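Local coordinates for protein glycosyl transferase (Staphylococcus aureus, PDB 5U02) that belongs to the TarS-type glycosyltransferases and, in this three-chain assembly, combines a helical linker domain with two beta-rich E-set domains, at residues 95-98 with 99-103; 188-191 with 192-195; 345-349 with 350-354. All blocks are in the same frame, centred on the assembly; numbering follows the deposited sequence.

Contact 1. Residues 95-98 with 99-103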
loop_
_atom_site.group_PDB
_atom_site.type_symbol
_atom_site.label_atom_id
_atom_site.label_comp_id
_atom_site.label_asym_id
_atom_site.label_seq_id
_atom_site.Cartn_x
_atom_site.Cartn_y
_atom_site.Cartn_z
ATOM N N ASN A 95 -16.605 -8.962 33.950
ATOM C CA ASN A 95 -15.403 -9.322 33.210
ATOM C C ASN A 95 -15.654 -10.451 32.221
ATOM O O ASN A 95 -15.019 -10.486 31.163
ATOM C CB ASN A 95 -14.287 -9.719 34.177
ATOM C CG ASN A 95 -13.719 -8.535 34.934
ATOM O OD1 ASN A 95 -13.766 -8.481 36.163
ATOM N ND2 ASN A 95 -13.156 -7.587 34.200
ATOM N N TYR A 96 -16.552 -11.386 32.546
ATOM C CA TYR A 96 -16.868 -12.457 31.605
ATOM C C TYR A 96 -17.419 -11.892 30.304
ATOM O O TYR A 96 -16.988 -12.281 29.213
ATOM C CB TYR A 96 -17.865 -13.439 32.222
ATOM C CG TYR A 96 -18.036 -14.725 31.435
ATOM C CD1 TYR A 96 -18.828 -14.771 30.293
ATOM C CD2 TYR A 96 -17.408 -15.894 31.841
ATOM C CE1 TYR A 96 -18.978 -15.939 29.575
ATOM C CE2 TYR A 96 -17.558 -17.070 31.134
ATOM C CZ TYR A 96 -18.347 -17.089 30.004
ATOM O OH TYR A 96 -18.496 -18.264 29.298
ATOM N N ARG A 97 -18.390 -10.981 30.398
ATOM C CA ARG A 97 -18.905 -10.366 29.183
ATOM C C ARG A 97 -17.824 -9.537 28.506
ATOM O O ARG A 97 -17.628 -9.650 27.291
ATOM C CB ARG A 97 -20.139 -9.518 29.489
ATOM C CG ARG A 97 -20.805 -8.975 28.236
ATOM C CD ARG A 97 -22.086 -8.210 28.542
ATOM N NE ARG A 97 -21.984 -7.418 29.758
ATOM C CZ ARG A 97 -22.693 -7.636 30.863
ATOM N NH1 ARG A 97 -23.581 -8.622 30.910
ATOM N NH2 ARG A 97 -22.524 -6.856 31.924
ATOM N N THR A 98 -17.084 -8.743 29.289
ATOM C CA THR A 98 -15.982 -7.957 28.742
ATOM C C THR A 98 -15.074 -8.810 27.864
ATOM O O THR A 98 -14.690 -8.388 26.769
ATOM C CB THR A 98 -15.176 -7.309 29.872
ATOM O OG1 THR A 98 -16.007 -6.399 30.605
ATOM C CG2 THR A 98 -13.983 -6.552 29.312
ATOM N N VAL A 99 -14.755 -10.031 28.308
ATOM C CA VAL A 99 -13.906 -10.917 27.511
ATOM C C VAL A 99 -14.604 -11.309 26.215
ATOM O O VAL A 99 -14.069 -11.113 25.116
ATOM C CB VAL A 99 -13.504 -12.159 28.326
ATOM C CG1 VAL A 99 -12.817 -13.177 27.422
ATOM C CG2 VAL A 99 -12.586 -11.767 29.474
ATOM N N GLU A 100 -15.798 -11.899 26.326
ATOM C CA GLU A 100 -16.577 -12.237 25.139
ATOM C C GLU A 100 -16.820 -11.009 24.276
ATOM O O GLU A 100 -16.691 -11.071 23.045
ATOM C CB GLU A 100 -17.905 -12.866 25.539
ATOM C CG GLU A 100 -17.788 -14.271 26.048
ATOM C CD GLU A 100 -19.135 -14.941 26.102
ATOM O OE1 GLU A 100 -20.145 -14.209 26.106
ATOM O OE2 GLU A 100 -19.189 -16.187 26.123
ATOM N N GLU A 101 -17.176 -9.881 24.902
ATOM C CA GLU A 101 -17.162 -8.621 24.172
ATOM C C GLU A 101 -15.786 -8.336 23.591
ATOM O O GLU A 101 -15.674 -7.994 22.415
ATOM C CB GLU A 101 -17.623 -7.458 25.049
ATOM C CG GLU A 101 -19.026 -7.600 25.602
ATOM C CD GLU A 101 -19.580 -6.305 26.174
ATOM O OE1 GLU A 101 -20.817 -6.198 26.278
ATOM O OE2 GLU A 101 -18.781 -5.411 26.510
ATOM N N SER A 102 -14.720 -8.494 24.376
ATOM C CA SER A 102 -13.406 -8.119 23.848
ATOM C C SER A 102 -13.011 -8.935 22.615
ATOM O O SER A 102 -12.303 -8.425 21.740
ATOM C CB SER A 102 -12.324 -8.220 24.932
ATOM O OG SER A 102 -12.505 -7.262 25.960
ATOM N N TYR A 103 -13.472 -10.183 22.502
ATOM C CA TYR A 103 -13.054 -10.993 21.356
ATOM C C TYR A 103 -13.718 -10.541 20.059
ATOM O O TYR A 103 -13.106 -10.662 18.992
ATOM C CB TYR A 103 -13.339 -12.488 21.584
ATOM C CG TYR A 103 -12.439 -13.142 22.600
ATOM C CD1 TYR A 103 -11.155 -12.672 22.819
ATOM C CD2 TYR A 103 -12.892 -14.202 23.373
ATOM C CE1 TYR A 103 -10.336 -13.254 23.762
ATOM C CE2 TYR A 103 -12.084 -14.793 24.323
ATOM C CZ TYR A 103 -10.803 -14.312 24.515
ATOM O OH TYR A 103 -9.991 -14.894 25.459
#
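Tyr96 and Glu100 meet one helical turn apart: Tyr96 CE1 lies 3.5 Å from Glu100 OE2, and the ring and carboxylate planes are inclined by 58°. OE2 approaches the ring obliquely, farther from CZ and OH than from CE1. The carboxylate has its polar partners elsewhere, since OE1 accepts from Ser47 N and OE2, weakly, from Gly45 N. Beside this pair, Arg97 and Glu101 run alongside each other in the same direction. Their closest side-chain approach is through the aliphatic part, with Arg97 CD 3.3 Å from Glu101 OE1. The arginine chain bends at chi3 (38°), carrying the guanidinium past OE1, which stays near its edge and plane; the salt bridge from Arg97 NE to Glu101 OE1 is therefore long at 3.9 Å, and NH1 bonds Gln55 OE1 weakly. Both pairs follow the i to i+4 spacing of helix 93-105, whose backbone bond from Glu100 N to Tyr96 O is 3.1 Å. On another flank, Ser102 OG donates to Thr98 O at 2.6 Å from 46° above the carbonyl plane. Thr98 OG1 is likewise hydrogen-bonded one turn back, to Asp94 O. Val99 and Tyr96 pack on helix 82-89, through Tyr87 and Leu84 respectively.

Contact 2. Residues 188-191 with 192-195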
loop_
_atom_site.group_PDB
_atom_site.type_symbol
_atom_site.label_atom_id
_atom_site.label_comp_id
_atom_site.label_asym_id
_atom_site.label_seq_id
_atom_site.Cartn_x
_atom_site.Cartn_y
_atom_site.Cartn_z
ATOM N N VAL A 188 -9.008 1.806 0.356
ATOM C CA VAL A 188 -9.412 2.630 1.489
ATOM C C VAL A 188 -10.123 1.712 2.472
ATOM O O VAL A 188 -10.708 0.699 2.075
ATOM C CB VAL A 188 -10.326 3.794 1.046
ATOM C CG1 VAL A 188 -11.672 3.265 0.545
ATOM C CG2 VAL A 188 -10.533 4.790 2.175
ATOM N N ASN A 189 -10.084 2.041 3.761
ATOM C CA ASN A 189 -10.906 1.305 4.706
ATOM C C ASN A 189 -11.537 2.264 5.701
ATOM O O ASN A 189 -10.917 3.243 6.122
ATOM C CB ASN A 189 -10.116 0.193 5.425
ATOM C CG ASN A 189 -9.090 0.718 6.395
ATOM O OD1 ASN A 189 -7.993 1.119 6.001
ATOM N ND2 ASN A 189 -9.420 0.676 7.683
ATOM N N ALA A 190 -12.800 1.993 6.022
ATOM C CA ALA A 190 -13.562 2.732 7.017
ATOM C C ALA A 190 -13.877 1.761 8.147
ATOM O O ALA A 190 -14.714 0.864 7.984
ATOM C CB ALA A 190 -14.834 3.319 6.412
ATOM N N ASN A 191 -13.199 1.938 9.279
ATOM C CA ASN A 191 -13.222 0.977 10.387
ATOM C C ASN A 191 -12.853 -0.386 9.789
ATOM O O ASN A 191 -11.820 -0.491 9.113
ATOM C CB ASN A 191 -14.563 1.055 11.102
ATOM C CG ASN A 191 -14.752 2.377 11.838
ATOM O OD1 ASN A 191 -14.361 2.514 12.996
ATOM N ND2 ASN A 191 -15.355 3.354 11.166
ATOM N N LYS A 192 -13.657 -1.432 9.984
ATOM C CA LYS A 192 -13.343 -2.752 9.449
ATOM C C LYS A 192 -14.071 -3.035 8.137
ATOM O O LYS A 192 -14.335 -4.196 7.808
ATOM C CB LYS A 192 -13.655 -3.832 10.483
ATOM C CG LYS A 192 -12.670 -3.897 11.647
ATOM C CD LYS A 192 -13.140 -4.923 12.667
ATOM C CE LYS A 192 -12.163 -5.086 13.818
ATOM N NZ LYS A 192 -10.895 -5.722 13.374
ATOM N N GLN A 193 -14.400 -1.992 7.381
ATOM C CA GLN A 193 -14.899 -2.130 6.019
ATOM C C GLN A 193 -13.753 -1.837 5.061
ATOM O O GLN A 193 -13.257 -0.711 5.019
ATOM C CB GLN A 193 -16.062 -1.175 5.763
ATOM C CG GLN A 193 -17.255 -1.378 6.669
ATOM C CD GLN A 193 -18.277 -0.283 6.497
ATOM O OE1 GLN A 193 -19.324 -0.489 5.892
ATOM N NE2 GLN A 193 -17.978 0.891 7.035
ATOM N N TYR A 194 -13.347 -2.840 4.288
ATOM C CA TYR A 194 -12.168 -2.746 3.435
ATOM C C TYR A 194 -12.590 -2.755 1.967
ATOM O O TYR A 194 -13.190 -3.727 1.496
ATOM C CB TYR A 194 -11.201 -3.890 3.746
ATOM C CG TYR A 194 -10.594 -3.775 5.133
ATOM C CD1 TYR A 194 -11.268 -4.249 6.255
ATOM C CD2 TYR A 194 -9.368 -3.150 5.321
ATOM C CE1 TYR A 194 -10.722 -4.126 7.521
ATOM C CE2 TYR A 194 -8.813 -3.021 6.576
ATOM C CZ TYR A 194 -9.496 -3.511 7.673
ATOM O OH TYR A 194 -8.964 -3.392 8.934
ATOM N N ARG A 195 -12.259 -1.679 1.250
ATOM C CA ARG A 195 -12.698 -1.461 -0.124
ATOM C C ARG A 195 -11.535 -1.641 -1.090
ATOM O O ARG A 195 -10.468 -1.051 -0.899
ATOM C CB ARG A 195 -13.295 -0.062 -0.284
ATOM C CG ARG A 195 -13.537 0.356 -1.727
ATOM C CD ARG A 195 -14.195 1.718 -1.768
ATOM N NE ARG A 195 -15.513 1.674 -1.150
ATOM C CZ ARG A 195 -16.644 1.938 -1.790
ATOM N NH1 ARG A 195 -16.613 2.297 -3.067
ATOM N NH2 ARG A 195 -17.799 1.864 -1.145
#
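Asn189 and Tyr194 are paired across the hairpin as a non-hydrogen-bonded pair, their side chains lying alongside one another and pointing the same way. Asn189 CB comes to 3.4 Å from Tyr194 CD2, and the amide is turned only 12° from the ring plane. With chi1 at 70°, Asn189 CG sits between its backbone N and carbonyl carbon, and from there ND2 donates to Asn191 O at 3.0 Å, with acceptor and amide nearly coplanar. That bond, with a weak second one from ND2 to Glu164 OE1, helps fix the rotation of the amide next to the ring. On the other face of the hairpin, Val188 CG1 lies against the arginine chain, 3.8 Å from Arg195 CD.

The backbone that positions these groups is a beta hairpin with a two-residue loop, a type II' turn from Ala190 to Gln193 with Asn191 at positive phi. Ala190 N donates to Gln193 O at 2.9 Å. The return bond, Gln193 N to Ala190 O, is also 2.9 Å, but its donor stands 48° out of the carbonyl plane. The extended Gln193 chain runs alongside that oxygen, Gln193 CB lying 3.3 Å from Ala190 O, and ends with NE2 bonded to it weakly at 3.4 Å.

Further out, Tyr167 OH pairs with both Tyr194 OH and Lys192 NZ, tying the turn to the loop beyond strand 150-159. Tyr183 of a second subunit packs on Val188 and Asn189. Strand 193-199 runs between strands 181-190 and 150-159; backbone bonds join Tyr194 with Leu155 and, at the turn, Lys192 with Leu157.

Contact 3. Residues 345-349 with 350-354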
loop_
_atom_site.group_PDB
_atom_site.type_symbol
_atom_site.label_atom_id
_atom_site.label_comp_id
_atom_site.label_asym_id
_atom_site.label_seq_id
_atom_site.Cartn_x
_atom_site.Cartn_y
_atom_site.Cartn_z
ATOM N N LYS A 345 -14.538 1.726 -34.209
ATOM C CA LYS A 345 -14.047 1.735 -32.841
ATOM C C LYS A 345 -15.120 2.291 -31.916
ATOM O O LYS A 345 -15.814 3.251 -32.264
ATOM C CB LYS A 345 -12.769 2.574 -32.737
ATOM C CG LYS A 345 -11.902 2.271 -31.534
ATOM C CD LYS A 345 -10.547 2.960 -31.673
ATOM C CE LYS A 345 -9.858 2.559 -32.973
ATOM N NZ LYS A 345 -8.544 3.244 -33.154
ATOM N N LEU A 346 -15.241 1.687 -30.735
ATOM C CA LEU A 346 -16.171 2.140 -29.708
ATOM C C LEU A 346 -15.397 2.356 -28.420
ATOM O O LEU A 346 -14.654 1.472 -27.986
ATOM C CB LEU A 346 -17.301 1.128 -29.489
ATOM C CG LEU A 346 -18.442 1.588 -28.577
ATOM C CD1 LEU A 346 -19.791 1.179 -29.156
ATOM C CD2 LEU A 346 -18.275 1.036 -27.168
ATOM N N ASN A 347 -15.569 3.525 -27.813
ATOM C CA ASN A 347 -14.836 3.893 -26.609
ATOM C C ASN A 347 -15.797 4.235 -25.481
ATOM O O ASN A 347 -16.790 4.935 -25.691
ATOM C CB ASN A 347 -13.905 5.086 -26.860
ATOM C CG ASN A 347 -12.640 4.694 -27.600
ATOM O OD1 ASN A 347 -12.689 4.002 -28.614
ATOM N ND2 ASN A 347 -11.496 5.134 -27.088
ATOM N N THR A 348 -15.498 3.731 -24.286
ATOM C CA THR A 348 -16.099 4.221 -23.059
ATOM C C THR A 348 -15.143 5.232 -22.430
ATOM O O THR A 348 -14.152 5.642 -23.042
ATOM C CB THR A 348 -16.421 3.066 -22.111
ATOM O OG1 THR A 348 -15.209 2.410 -21.719
ATOM C CG2 THR A 348 -17.341 2.065 -22.790
ATOM N N ALA A 349 -15.419 5.623 -21.182
ATOM C CA ALA A 349 -14.640 6.688 -20.556
ATOM C C ALA A 349 -13.171 6.310 -20.383
ATOM O O ALA A 349 -12.295 7.179 -20.472
ATOM C CB ALA A 349 -15.253 7.062 -19.206
ATOM N N HIS A 350 -12.872 5.034 -20.146
ATOM C CA HIS A 350 -11.495 4.614 -19.914
ATOM C C HIS A 350 -11.014 3.480 -20.811
ATOM O O HIS A 350 -9.833 3.123 -20.728
ATOM C CB HIS A 350 -11.300 4.174 -18.455
ATOM C CG HIS A 350 -11.573 5.249 -17.448
ATOM N ND1 HIS A 350 -12.822 5.455 -16.900
ATOM C CD2 HIS A 350 -10.755 6.160 -16.871
ATOM C CE1 HIS A 350 -12.764 6.455 -16.040
ATOM N NE2 HIS A 350 -11.520 6.902 -16.004
ATOM N N MET A 351 -11.873 2.892 -21.640
ATOM C CA MET A 351 -11.502 1.726 -22.427
ATOM C C MET A 351 -11.856 1.944 -23.894
ATOM O O MET A 351 -12.737 2.737 -24.236
ATOM C CB MET A 351 -12.190 0.458 -21.900
ATOM C CG MET A 351 -12.242 0.357 -20.376
ATOM S SD MET A 351 -10.620 0.219 -19.587
ATOM C CE MET A 351 -10.100 -1.406 -20.133
ATOM N N THR A 352 -11.149 1.229 -24.763
ATOM C CA THR A 352 -11.399 1.275 -26.195
ATOM C C THR A 352 -11.608 -0.139 -26.713
ATOM O O THR A 352 -10.968 -1.088 -26.247
ATOM C CB THR A 352 -10.247 1.959 -26.951
ATOM O OG1 THR A 352 -10.529 1.968 -28.357
ATOM C CG2 THR A 352 -8.929 1.235 -26.701
ATOM N N TYR A 353 -12.523 -0.280 -27.663
ATOM C CA TYR A 353 -12.858 -1.577 -28.239
ATOM C C TYR A 353 -12.831 -1.423 -29.750
ATOM O O TYR A 353 -13.700 -0.761 -30.328
ATOM C CB TYR A 353 -14.220 -2.069 -27.742
ATOM C CG TYR A 353 -14.274 -2.120 -26.235
ATOM C CD1 TYR A 353 -13.753 -3.206 -25.539
ATOM C CD2 TYR A 353 -14.801 -1.066 -25.505
ATOM C CE1 TYR A 353 -13.774 -3.247 -24.157
ATOM C CE2 TYR A 353 -14.831 -1.098 -24.124
ATOM C CZ TYR A 353 -14.316 -2.191 -23.454
ATOM O OH TYR A 353 -14.342 -2.225 -22.079
ATOM N N SER A 354 -11.819 -2.006 -30.381
ATOM C CA SER A 354 -11.740 -2.007 -31.830
ATOM C C SER A 354 -12.723 -3.027 -32.384
ATOM O O SER A 354 -12.682 -4.204 -32.016
ATOM C CB SER A 354 -10.320 -2.333 -32.289
ATOM O OG SER A 354 -10.252 -2.400 -33.702
#
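Leu346 and Tyr353 form the hydrogen-bonded pair of a short beta hairpin in the second C-terminal E-set domain. Strand 352-354 is an outermost strand, within this chain, of an antiparallel sheet, and strand 345-347 lies between it and strand 304-310. One bond of the pair is straight, Leu346 N donating to Tyr353 O at 2.9 Å and 173°; the return bond, Tyr353 N to Leu346 O, is short at 2.8 Å but bent, at 144°.

The face bearing these two buried residues is the enclosed side. Leu346 CD2 approaches Tyr353 CD2 to 4.4 Å, and Thr348 CG2 reaches the ring edge near Tyr353 CE2. Strand 245-249 of the preceding domain covers the tyrosine through Leu246 and His248, while Asn148 ND2 bonds both Tyr353 OH and Thr348 OG1. This side of the hairpin is consequently part of the junction between the two E-set domains.

Toward the turn, the pairing becomes asymmetric. Thr348 N donates to Met351 O at 2.9 Å, but Met351 N goes to the side-chain oxygen, Thr348 OG1, in a weak bond of 3.4 Å. A chi1 of 63° makes this possible, holding OG1 between the backbone N and carbonyl carbon; the same oxygen also bonds Glu302 OE1. Around the corner, the His350 ring stacks on His149.

On the opposite face, Asn347 is buried and packs on Met318 of the third subunit. Solvent reaches Thr352, with Lys345 and Ser354 partly exposed. There the lysine chain, bent at chi3, passes aslant over the threonine hydroxyl, with Lys345 CD 3.5 Å from Thr352 OG1.

Contact 1 is the most buried of the three and joins successive turns of one helix in the linker domain; contacts 2 and 3 are partly buried hairpins from different C-terminal domains. The centres of contacts 1 and 3 are about 55 Å apart, on opposite sides of the chain's centre, with contact 2 between them along the chain. Helix 93-105 relies on i to i+4 backbone bonds and one long Arg97-Glu101 salt bridge beside a tyrosine-carboxylate contact, whereas the hairpins use cross-strand bonds and a tyrosine on one face. Their surroundings also differ: 188-195 meets a second subunit, 345-354 meets Asn148 and strand 245-249 on one face and a third subunit at Asn347, and 95-103 touches no other chain.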